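Long-range contacts in L-threonine 3-dehydrogenase (Clostridioides difficile, PDB 7OL1), which probably catalyses the oxidation of L-threonine at its 3-hydroxyl to 2-amino-3-oxobutanoate, with NAD+ as the electron acceptor: residues P191-P199 with M324-K335; G201-V209 with Y224-M233. All coordinates share one frame; numbering follows the deposited sequence.

Interaction 1. Residues P191-P199 with M324-K335; sequences PGLISYVTP and MTKDMLEKLSEK
Tyr196 lays its ring against Lys331. The CG of Lys331 sits over the centre of the Tyr196 ring, 3.7 Å from the centroid and 5° off the ring normal. This is a CH-pi contact made by the aliphatic part of the lysine. Met328 SD stands at the edge of the Tyr196 ring, 5.4 Å from its centroid, a Met-aromatic contact. Met328 SD also lies 3.9 Å from Tyr196 CB. Lys335 runs past the backbone, its CE 3.5 Å from Tyr196 O. Further back, the bent chain of Met328 carries its methyl to Ser195 O and to CG2 of Ile194. Met324 meets Ile194 at about a right angle, with SD 3.9 Å from Ile194 CG1. Met324 CG is anti to its own backbone N (chi1 -176°), which sends the chain toward the strand. The contact thus joins the end of strand 184-194, part of the Rossmann-type sheet of extended short-chain dehydrogenases, to the C-terminal helix 321-334. No hydrogen bond crosses between the two segments. Asp327 sits one helical turn before Lys331, and its OD2 forms a weak salt bridge with Lys331 NZ at 3.4 Å. The same OD2 is hydrogen-bonded to the hydroxyl of Tyr235, which comes from the neighbouring strand 232-235. In the loop that follows the strand, Ser195 OG accepts from Thr198 N at 3.3 Å, an ST motif.

Interaction 2. Residues G201-V209 with Y224-M233; sequences GGGTTDYAV and YIAEGTKMDM
Gly203 O takes a hydrogen bond from the hydroxyl of Tyr224, with OH 2.7 Å from the oxygen and a C=O...donor angle of 172°. Tyr224 CG lies between the backbone N and the carbonyl carbon (chi1 56°), which brings the hydroxyl to the turn that precedes helix 207-217. Gly203 opens this type I beta turn, which runs to Asp206. At Thr204, the carbonyl oxygen lies beside CD1 of Ile225. Met233 CE lies 3.9 Å from Thr205 O, a plain packing contact. Asp206 points its carboxylate back along its own segment, and OD2 accepts from Gly201 N at 2.8 Å. Tyr207 meets four residues of 224-233. Its CB rests on CE1 of Tyr224, and its ring enters a pocket of apolar side chains. Ile225 CG2 lies 4.3 Å above one face of the Tyr207 ring, offset toward the rim, and Ala208 CB lies over the centre of the opposite face. At the edge of the ring, Met231 CE is 3.5 Å from Tyr207 CE2. The Tyr207 and Met231 side chains run alongside one another, pointing opposite ways. Met233 CE comes obliquely to the ring and also touches Ala208 CB at 4.0 Å. Pro269 and Ile272 pack on Tyr207 as well. Segment 224-233 links strand 220-223 to strand 232-235 and packs against the start of helix 207-217, which follows strand 184-194 in this NAD(P)-dependent epimerase/dehydratase fold.

Overall arrangement
The centres of interactions 1 and 2 lie about 15 Å apart, and the two contacts touch. Ile194 and Ser195 of interaction 1 pack on Ala208 and Val209 of interaction 2, and Pro191 meets Asp232. Along the chain, interaction 2 is nested inside the loop closed by interaction 1. Strand 184-194 leads through the loop into helix 207-217, and the chain then returns in strand 232-235. The last helix, 321-334, closes the outer loop. Strands 184-194 and 232-235 are parallel neighbours in the mixed sheet. The two interactions therefore gather helix 207-217 and the C-terminal helix around one region of this sheet, bringing distant parts of the chain together.

Interaction 1. Residues P191-P199 with M324-K335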
loop_
_atom_site.group_PDB
_atom_site.type_symbol
_atom_site.label_atom_id
_atom_site.label_comp_id
_atom_site.label_asym_id
_atom_site.label_seq_id
_atom_site.Cartn_x
_atom_site.Cartn_y
_atom_site.Cartn_z
ATOM N N PRO A 191 0.803 18.522 -4.592
ATOM C CA PRO A 191 0.938 19.242 -3.340
ATOM C C PRO A 191 -0.345 20.004 -3.033
ATOM O O PRO A 191 -1.309 19.819 -3.735
ATOM C CB PRO A 191 2.027 20.255 -3.695
ATOM C CG PRO A 191 1.759 20.588 -5.150
ATOM C CD PRO A 191 1.354 19.255 -5.744
ATOM N N GLY A 192 -0.284 20.884 -2.035
ATOM C CA GLY A 192 -1.283 21.944 -1.827
ATOM C C GLY A 192 -1.612 22.620 -3.141
ATOM O O GLY A 192 -0.688 23.070 -3.834
ATOM N N LEU A 193 -2.888 22.633 -3.505
ATOM C CA LEU A 193 -3.371 23.411 -4.658
ATOM C C LEU A 193 -4.101 24.651 -4.145
ATOM O O LEU A 193 -4.793 24.574 -3.060
ATOM C CB LEU A 193 -4.269 22.511 -5.503
ATOM C CG LEU A 193 -3.571 21.289 -6.086
ATOM C CD1 LEU A 193 -4.487 20.522 -7.026
ATOM C CD2 LEU A 193 -2.308 21.695 -6.812
ATOM N N ILE A 194 -3.883 25.746 -4.885
ATOM C CA ILE A 194 -4.462 27.110 -4.705
ATOM C C ILE A 194 -5.362 27.360 -5.911
ATOM O O ILE A 194 -4.825 27.279 -7.061
ATOM C CB ILE A 194 -3.355 28.194 -4.648
ATOM C CG1 ILE A 194 -2.172 27.804 -3.766
ATOM C CG2 ILE A 194 -3.911 29.542 -4.225
ATOM C CD1 ILE A 194 -2.531 27.747 -2.323
ATOM N N SER A 195 -6.651 27.647 -5.677
ATOM C CA SER A 195 -7.585 28.101 -6.746
ATOM C C SER A 195 -8.458 29.264 -6.267
ATOM O O SER A 195 -8.567 29.500 -5.043
ATOM C CB SER A 195 -8.425 26.979 -7.294
ATOM O OG SER A 195 -9.635 26.841 -6.567
ATOM N N TYR A 196 -9.045 29.954 -7.242
ATOM C CA TYR A 196 -9.952 31.107 -7.036
ATOM C C TYR A 196 -11.413 30.697 -7.233
ATOM O O TYR A 196 -12.274 31.412 -6.706
ATOM C CB TYR A 196 -9.578 32.229 -7.990
ATOM C CG TYR A 196 -9.362 31.846 -9.431
ATOM C CD1 TYR A 196 -10.417 31.808 -10.327
ATOM C CD2 TYR A 196 -8.088 31.621 -9.924
ATOM C CE1 TYR A 196 -10.218 31.528 -11.671
ATOM C CE2 TYR A 196 -7.871 31.328 -11.263
ATOM C CZ TYR A 196 -8.939 31.289 -12.144
ATOM O OH TYR A 196 -8.738 31.012 -13.470
ATOM N N VAL A 197 -11.667 29.596 -7.956
ATOM C CA VAL A 197 -13.025 29.034 -8.237
ATOM C C VAL A 197 -13.590 28.373 -6.976
ATOM O O VAL A 197 -14.806 28.465 -6.773
ATOM C CB VAL A 197 -13.010 28.017 -9.396
ATOM C CG1 VAL A 197 -14.384 27.402 -9.636
ATOM C CG2 VAL A 197 -12.459 28.612 -10.686
ATOM N N THR A 198 -12.762 27.680 -6.193
ATOM C CA THR A 198 -13.225 26.814 -5.075
ATOM C C THR A 198 -12.894 27.545 -3.777
ATOM O O THR A 198 -11.814 28.113 -3.635
ATOM C CB THR A 198 -12.674 25.384 -5.190
ATOM O OG1 THR A 198 -12.862 24.807 -6.500
ATOM C CG2 THR A 198 -13.280 24.494 -4.123
ATOM N N PRO A 199 -13.877 27.707 -2.866
ATOM C CA PRO A 199 -13.669 28.491 -1.652
ATOM C C PRO A 199 -12.881 27.730 -0.592
ATOM O O PRO A 199 -13.040 26.515 -0.483
ATOM C CB PRO A 199 -15.095 28.799 -1.153
ATOM C CG PRO A 199 -15.953 27.683 -1.719
ATOM C CD PRO A 199 -15.275 27.265 -3.010
ATOM N N MET A 324 1.351 34.096 -9.185
ATOM C CA MET A 324 0.131 33.601 -8.505
ATOM C C MET A 324 -0.518 34.747 -7.725
ATOM O O MET A 324 -1.692 35.061 -8.009
ATOM C CB MET A 324 0.459 32.455 -7.547
ATOM C CG MET A 324 -0.766 31.860 -6.896
ATOM S SD MET A 324 -0.409 30.275 -6.139
ATOM C CE MET A 324 0.226 30.788 -4.546
ATOM N N THR A 325 0.204 35.347 -6.778
ATOM C CA THR A 325 -0.344 36.393 -5.872
ATOM C C THR A 325 -1.031 37.502 -6.687
ATOM O O THR A 325 -2.130 37.931 -6.289
ATOM C CB THR A 325 0.734 36.966 -4.948
ATOM O OG1 THR A 325 1.338 35.896 -4.220
ATOM C CG2 THR A 325 0.182 37.982 -3.970
ATOM N N LYS A 326 -0.434 37.961 -7.790
ATOM C CA LYS A 326 -1.043 39.027 -8.630
ATOM C C LYS A 326 -2.391 38.502 -9.143
ATOM O O LYS A 326 -3.431 39.113 -8.812
ATOM C CB LYS A 326 -0.107 39.466 -9.763
ATOM C CG LYS A 326 -0.312 40.901 -10.249
ATOM C CD LYS A 326 0.360 41.244 -11.578
ATOM C CE LYS A 326 1.873 41.202 -11.507
ATOM N NZ LYS A 326 2.436 40.427 -12.632
ATOM N N ASP A 327 -2.363 37.369 -9.855
ATOM C CA ASP A 327 -3.542 36.746 -10.517
ATOM C C ASP A 327 -4.641 36.411 -9.503
ATOM O O ASP A 327 -5.814 36.478 -9.896
ATOM C CB ASP A 327 -3.183 35.466 -11.266
ATOM C CG ASP A 327 -4.182 35.133 -12.354
ATOM O OD1 ASP A 327 -4.209 35.884 -13.353
ATOM O OD2 ASP A 327 -4.927 34.132 -12.192
ATOM N N MET A 328 -4.302 36.045 -8.266
ATOM C CA MET A 328 -5.333 35.660 -7.268
ATOM C C MET A 328 -6.129 36.903 -6.863
ATOM O O MET A 328 -7.367 36.802 -6.717
ATOM C CB MET A 328 -4.730 34.983 -6.032
ATOM C CG MET A 328 -4.478 33.509 -6.257
ATOM S SD MET A 328 -6.024 32.562 -6.454
ATOM C CE MET A 328 -6.545 32.461 -4.738
ATOM N N LEU A 329 -5.457 38.044 -6.726
ATOM C CA LEU A 329 -6.091 39.283 -6.205
ATOM C C LEU A 329 -6.921 39.937 -7.320
ATOM O O LEU A 329 -7.965 40.507 -6.995
ATOM C CB LEU A 329 -4.997 40.188 -5.636
ATOM C CG LEU A 329 -4.248 39.610 -4.430
ATOM C CD1 LEU A 329 -3.049 40.467 -4.043
ATOM C CD2 LEU A 329 -5.181 39.444 -3.240
ATOM N N GLU A 330 -6.523 39.783 -8.588
ATOM C CA GLU A 330 -7.363 40.141 -9.766
ATOM C C GLU A 330 -8.637 39.285 -9.753
ATOM O O GLU A 330 -9.739 39.881 -9.693
ATOM C CB GLU A 330 -6.625 39.923 -11.091
ATOM C CG GLU A 330 -5.402 40.802 -11.282
ATOM C CD GLU A 330 -4.633 40.544 -12.571
ATOM O OE1 GLU A 330 -5.242 40.030 -13.551
ATOM O OE2 GLU A 330 -3.424 40.851 -12.589
ATOM N N LYS A 331 -8.480 37.951 -9.795
ATOM C CA LYS A 331 -9.571 36.947 -9.993
ATOM C C LYS A 331 -10.509 36.910 -8.770
ATOM O O LYS A 331 -11.666 36.454 -8.943
ATOM C CB LYS A 331 -9.011 35.545 -10.282
ATOM C CG LYS A 331 -8.914 35.128 -11.748
ATOM C CD LYS A 331 -7.906 35.908 -12.543
ATOM C CE LYS A 331 -8.111 35.813 -14.039
ATOM N NZ LYS A 331 -7.303 34.720 -14.617
ATOM N N LEU A 332 -10.061 37.370 -7.595
ATOM C CA LEU A 332 -10.925 37.459 -6.385
ATOM C C LEU A 332 -11.653 38.813 -6.310
ATOM O O LEU A 332 -12.535 38.947 -5.437
ATOM C CB LEU A 332 -10.079 37.232 -5.129
ATOM C CG LEU A 332 -9.710 35.784 -4.813
ATOM C CD1 LEU A 332 -8.959 35.708 -3.495
ATOM C CD2 LEU A 332 -10.935 34.884 -4.756
ATOM N N SER A 333 -11.298 39.787 -7.156
ATOM C CA SER A 333 -11.943 41.128 -7.220
ATOM C C SER A 333 -13.047 41.122 -8.282
ATOM O O SER A 333 -14.187 41.476 -7.937
ATOM C CB SER A 333 -10.939 42.221 -7.463
ATOM O OG SER A 333 -10.466 42.710 -6.221
ATOM N N GLU A 334 -12.700 40.738 -9.513
ATOM C CA GLU A 334 -13.636 40.328 -10.601
ATOM C C GLU A 334 -14.812 39.507 -10.026
ATOM O O GLU A 334 -15.959 39.730 -10.471
ATOM C CB GLU A 334 -12.837 39.559 -11.661
ATOM C CG GLU A 334 -13.657 38.653 -12.576
ATOM C CD GLU A 334 -12.896 37.436 -13.093
ATOM O OE1 GLU A 334 -12.626 36.524 -12.278
ATOM O OE2 GLU A 334 -12.558 37.398 -14.303
ATOM N N LYS A 335 -14.549 38.586 -9.091
ATOM C CA LYS A 335 -15.581 37.729 -8.439
ATOM C C LYS A 335 -16.296 38.528 -7.330
ATOM O O LYS A 335 -17.404 38.123 -6.954
ATOM C CB LYS A 335 -14.943 36.437 -7.904
ATOM C CG LYS A 335 -15.834 35.194 -7.906
ATOM C CD LYS A 335 -15.108 33.869 -7.634
ATOM C CE LYS A 335 -14.178 33.447 -8.760
ATOM N NZ LYS A 335 -14.897 32.866 -9.921
#

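Interaction 2. Residues G201-V209 with Y224-M233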
loop_
_atom_site.group_PDB
_atom_site.type_symbol
_atom_site.label_atom_id
_atom_site.label_comp_id
_atom_site.label_asym_id
_atom_site.label_seq_id
_atom_site.Cartn_x
_atom_site.Cartn_y
_atom_site.Cartn_z
ATOM N N GLY A 201 -11.747 25.666 2.326
ATOM C CA GLY A 201 -12.513 24.585 2.981
ATOM C C GLY A 201 -11.868 24.117 4.275
ATOM O O GLY A 201 -12.035 22.921 4.605
ATOM N N GLY A 202 -11.170 25.019 4.985
ATOM C CA GLY A 202 -10.411 24.724 6.219
ATOM C C GLY A 202 -9.722 23.360 6.191
ATOM O O GLY A 202 -9.653 22.734 7.261
ATOM N N GLY A 203 -9.232 22.907 5.022
ATOM C CA GLY A 203 -8.349 21.730 4.869
ATOM C C GLY A 203 -6.916 22.072 5.263
ATOM O O GLY A 203 -6.644 23.244 5.614
ATOM N N THR A 204 -6.001 21.107 5.194
ATOM C CA THR A 204 -4.629 21.233 5.764
ATOM C C THR A 204 -3.880 22.430 5.140
ATOM O O THR A 204 -3.365 23.284 5.888
ATOM C CB THR A 204 -3.874 19.905 5.605
ATOM O OG1 THR A 204 -4.784 18.816 5.325
ATOM C CG2 THR A 204 -3.006 19.656 6.823
ATOM N N THR A 205 -3.843 22.495 3.806
ATOM C CA THR A 205 -3.032 23.441 2.984
ATOM C C THR A 205 -3.838 24.679 2.581
ATOM O O THR A 205 -3.289 25.476 1.809
ATOM C CB THR A 205 -2.594 22.810 1.652
ATOM O OG1 THR A 205 -3.757 22.464 0.902
ATOM C CG2 THR A 205 -1.754 21.560 1.790
ATOM N N ASP A 206 -5.088 24.818 3.039
ATOM C CA ASP A 206 -6.061 25.837 2.539
ATOM C C ASP A 206 -5.729 27.225 3.118
ATOM O O ASP A 206 -6.286 28.220 2.635
ATOM C CB ASP A 206 -7.517 25.417 2.808
ATOM C CG ASP A 206 -8.145 24.511 1.745
ATOM O OD1 ASP A 206 -7.418 24.056 0.853
ATOM O OD2 ASP A 206 -9.367 24.260 1.823
ATOM N N TYR A 207 -4.814 27.311 4.082
ATOM C CA TYR A 207 -4.267 28.601 4.567
ATOM C C TYR A 207 -3.841 29.466 3.376
ATOM O O TYR A 207 -4.064 30.674 3.421
ATOM C CB TYR A 207 -3.111 28.388 5.545
ATOM C CG TYR A 207 -1.725 28.566 4.980
ATOM C CD1 TYR A 207 -1.171 29.822 4.790
ATOM C CD2 TYR A 207 -0.940 27.468 4.685
ATOM C CE1 TYR A 207 0.116 29.983 4.299
ATOM C CE2 TYR A 207 0.348 27.609 4.195
ATOM C CZ TYR A 207 0.888 28.868 3.996
ATOM O OH TYR A 207 2.168 28.962 3.501
ATOM N N ALA A 208 -3.237 28.898 2.339
ATOM C CA ALA A 208 -2.685 29.713 1.231
ATOM C C ALA A 208 -3.797 30.203 0.302
ATOM O O ALA A 208 -3.472 31.032 -0.544
ATOM C CB ALA A 208 -1.627 28.968 0.463
ATOM N N VAL A 209 -5.034 29.714 0.432
ATOM C CA VAL A 209 -6.200 30.252 -0.335
ATOM C C VAL A 209 -6.872 31.347 0.500
ATOM O O VAL A 209 -6.876 32.501 0.025
ATOM C CB VAL A 209 -7.198 29.158 -0.744
ATOM C CG1 VAL A 209 -8.320 29.731 -1.598
ATOM C CG2 VAL A 209 -6.503 28.026 -1.488
ATOM N N TYR A 224 -3.539 29.600 10.780
ATOM C CA TYR A 224 -3.714 28.407 11.651
ATOM C C TYR A 224 -2.417 27.584 11.574
ATOM O O TYR A 224 -2.294 26.551 12.281
ATOM C CB TYR A 224 -5.030 27.665 11.336
ATOM C CG TYR A 224 -5.266 27.193 9.918
ATOM C CD1 TYR A 224 -5.875 28.002 8.967
ATOM C CD2 TYR A 224 -4.926 25.907 9.532
ATOM C CE1 TYR A 224 -6.098 27.561 7.667
ATOM C CE2 TYR A 224 -5.144 25.450 8.239
ATOM C CZ TYR A 224 -5.733 26.276 7.299
ATOM O OH TYR A 224 -5.937 25.800 6.035
ATOM N N ILE A 225 -1.445 28.077 10.795
ATOM C CA ILE A 225 -0.164 27.377 10.491
ATOM C C ILE A 225 1.009 28.283 10.888
ATOM O O ILE A 225 1.008 29.478 10.498
ATOM C CB ILE A 225 -0.152 26.941 9.013
ATOM C CG1 ILE A 225 -0.737 25.531 8.868
ATOM C CG2 ILE A 225 1.236 27.044 8.402
ATOM C CD1 ILE A 225 -1.314 25.230 7.499
ATOM N N ALA A 226 1.951 27.706 11.646
ATOM C CA ALA A 226 3.082 28.384 12.323
ATOM C C ALA A 226 3.985 29.028 11.275
ATOM O O ALA A 226 4.088 28.462 10.178
ATOM C CB ALA A 226 3.850 27.391 13.160
ATOM N N GLU A 227 4.616 30.154 11.614
ATOM C CA GLU A 227 5.485 30.923 10.681
ATOM C C GLU A 227 6.729 30.079 10.403
ATOM O O GLU A 227 7.033 29.203 11.239
ATOM C CB GLU A 227 5.767 32.331 11.226
ATOM C CG GLU A 227 7.010 32.490 12.086
ATOM C CD GLU A 227 7.136 33.890 12.675
ATOM O OE1 GLU A 227 7.070 34.864 11.899
ATOM O OE2 GLU A 227 7.270 34.012 13.907
ATOM N N GLY A 228 7.357 30.264 9.238
ATOM C CA GLY A 228 8.516 29.454 8.803
ATOM C C GLY A 228 8.209 27.984 8.460
ATOM O O GLY A 228 9.167 27.279 8.053
ATOM N N THR A 229 6.959 27.504 8.572
ATOM C CA THR A 229 6.559 26.138 8.128
ATOM C C THR A 229 6.479 26.098 6.592
ATOM O O THR A 229 5.630 26.794 6.022
ATOM C CB THR A 229 5.251 25.678 8.783
ATOM O OG1 THR A 229 5.417 25.685 10.202
ATOM C CG2 THR A 229 4.856 24.288 8.339
ATOM N N LYS A 230 7.338 25.308 5.943
ATOM C CA LYS A 230 7.465 25.273 4.463
ATOM C C LYS A 230 6.725 24.039 3.929
ATOM O O LYS A 230 6.736 22.977 4.628
ATOM C CB LYS A 230 8.944 25.332 4.056
ATOM C CG LYS A 230 9.488 26.746 3.845
ATOM C CD LYS A 230 10.943 26.811 3.387
ATOM C CE LYS A 230 11.193 27.839 2.297
ATOM N NZ LYS A 230 11.814 27.202 1.111
ATOM N N MET A 231 6.090 24.189 2.753
ATOM C CA MET A 231 5.220 23.166 2.100
ATOM C C MET A 231 5.291 23.297 0.573
ATOM O O MET A 231 5.418 24.424 0.078
ATOM C CB MET A 231 3.764 23.343 2.539
ATOM C CG MET A 231 3.338 22.342 3.600
ATOM S SD MET A 231 1.743 22.712 4.378
ATOM C CE MET A 231 1.896 24.477 4.651
ATOM N N ASP A 232 5.153 22.207 -0.178
ATOM C CA ASP A 232 4.951 22.384 -1.638
ATOM C C ASP A 232 3.535 22.908 -1.894
ATOM O O ASP A 232 2.584 22.487 -1.180
ATOM C CB ASP A 232 5.135 21.115 -2.446
ATOM C CG ASP A 232 6.557 20.625 -2.453
ATOM O OD1 ASP A 232 6.937 19.957 -1.449
ATOM O OD2 ASP A 232 7.245 20.893 -3.466
ATOM N N MET A 233 3.432 23.760 -2.912
ATOM C CA MET A 233 2.188 24.330 -3.443
ATOM C C MET A 233 2.295 24.406 -4.962
ATOM O O MET A 233 3.429 24.352 -5.503
ATOM C CB MET A 233 1.943 25.737 -2.918
ATOM C CG MET A 233 1.853 25.797 -1.438
ATOM S SD MET A 233 0.275 25.282 -0.873
ATOM C CE MET A 233 0.487 25.589 0.879
#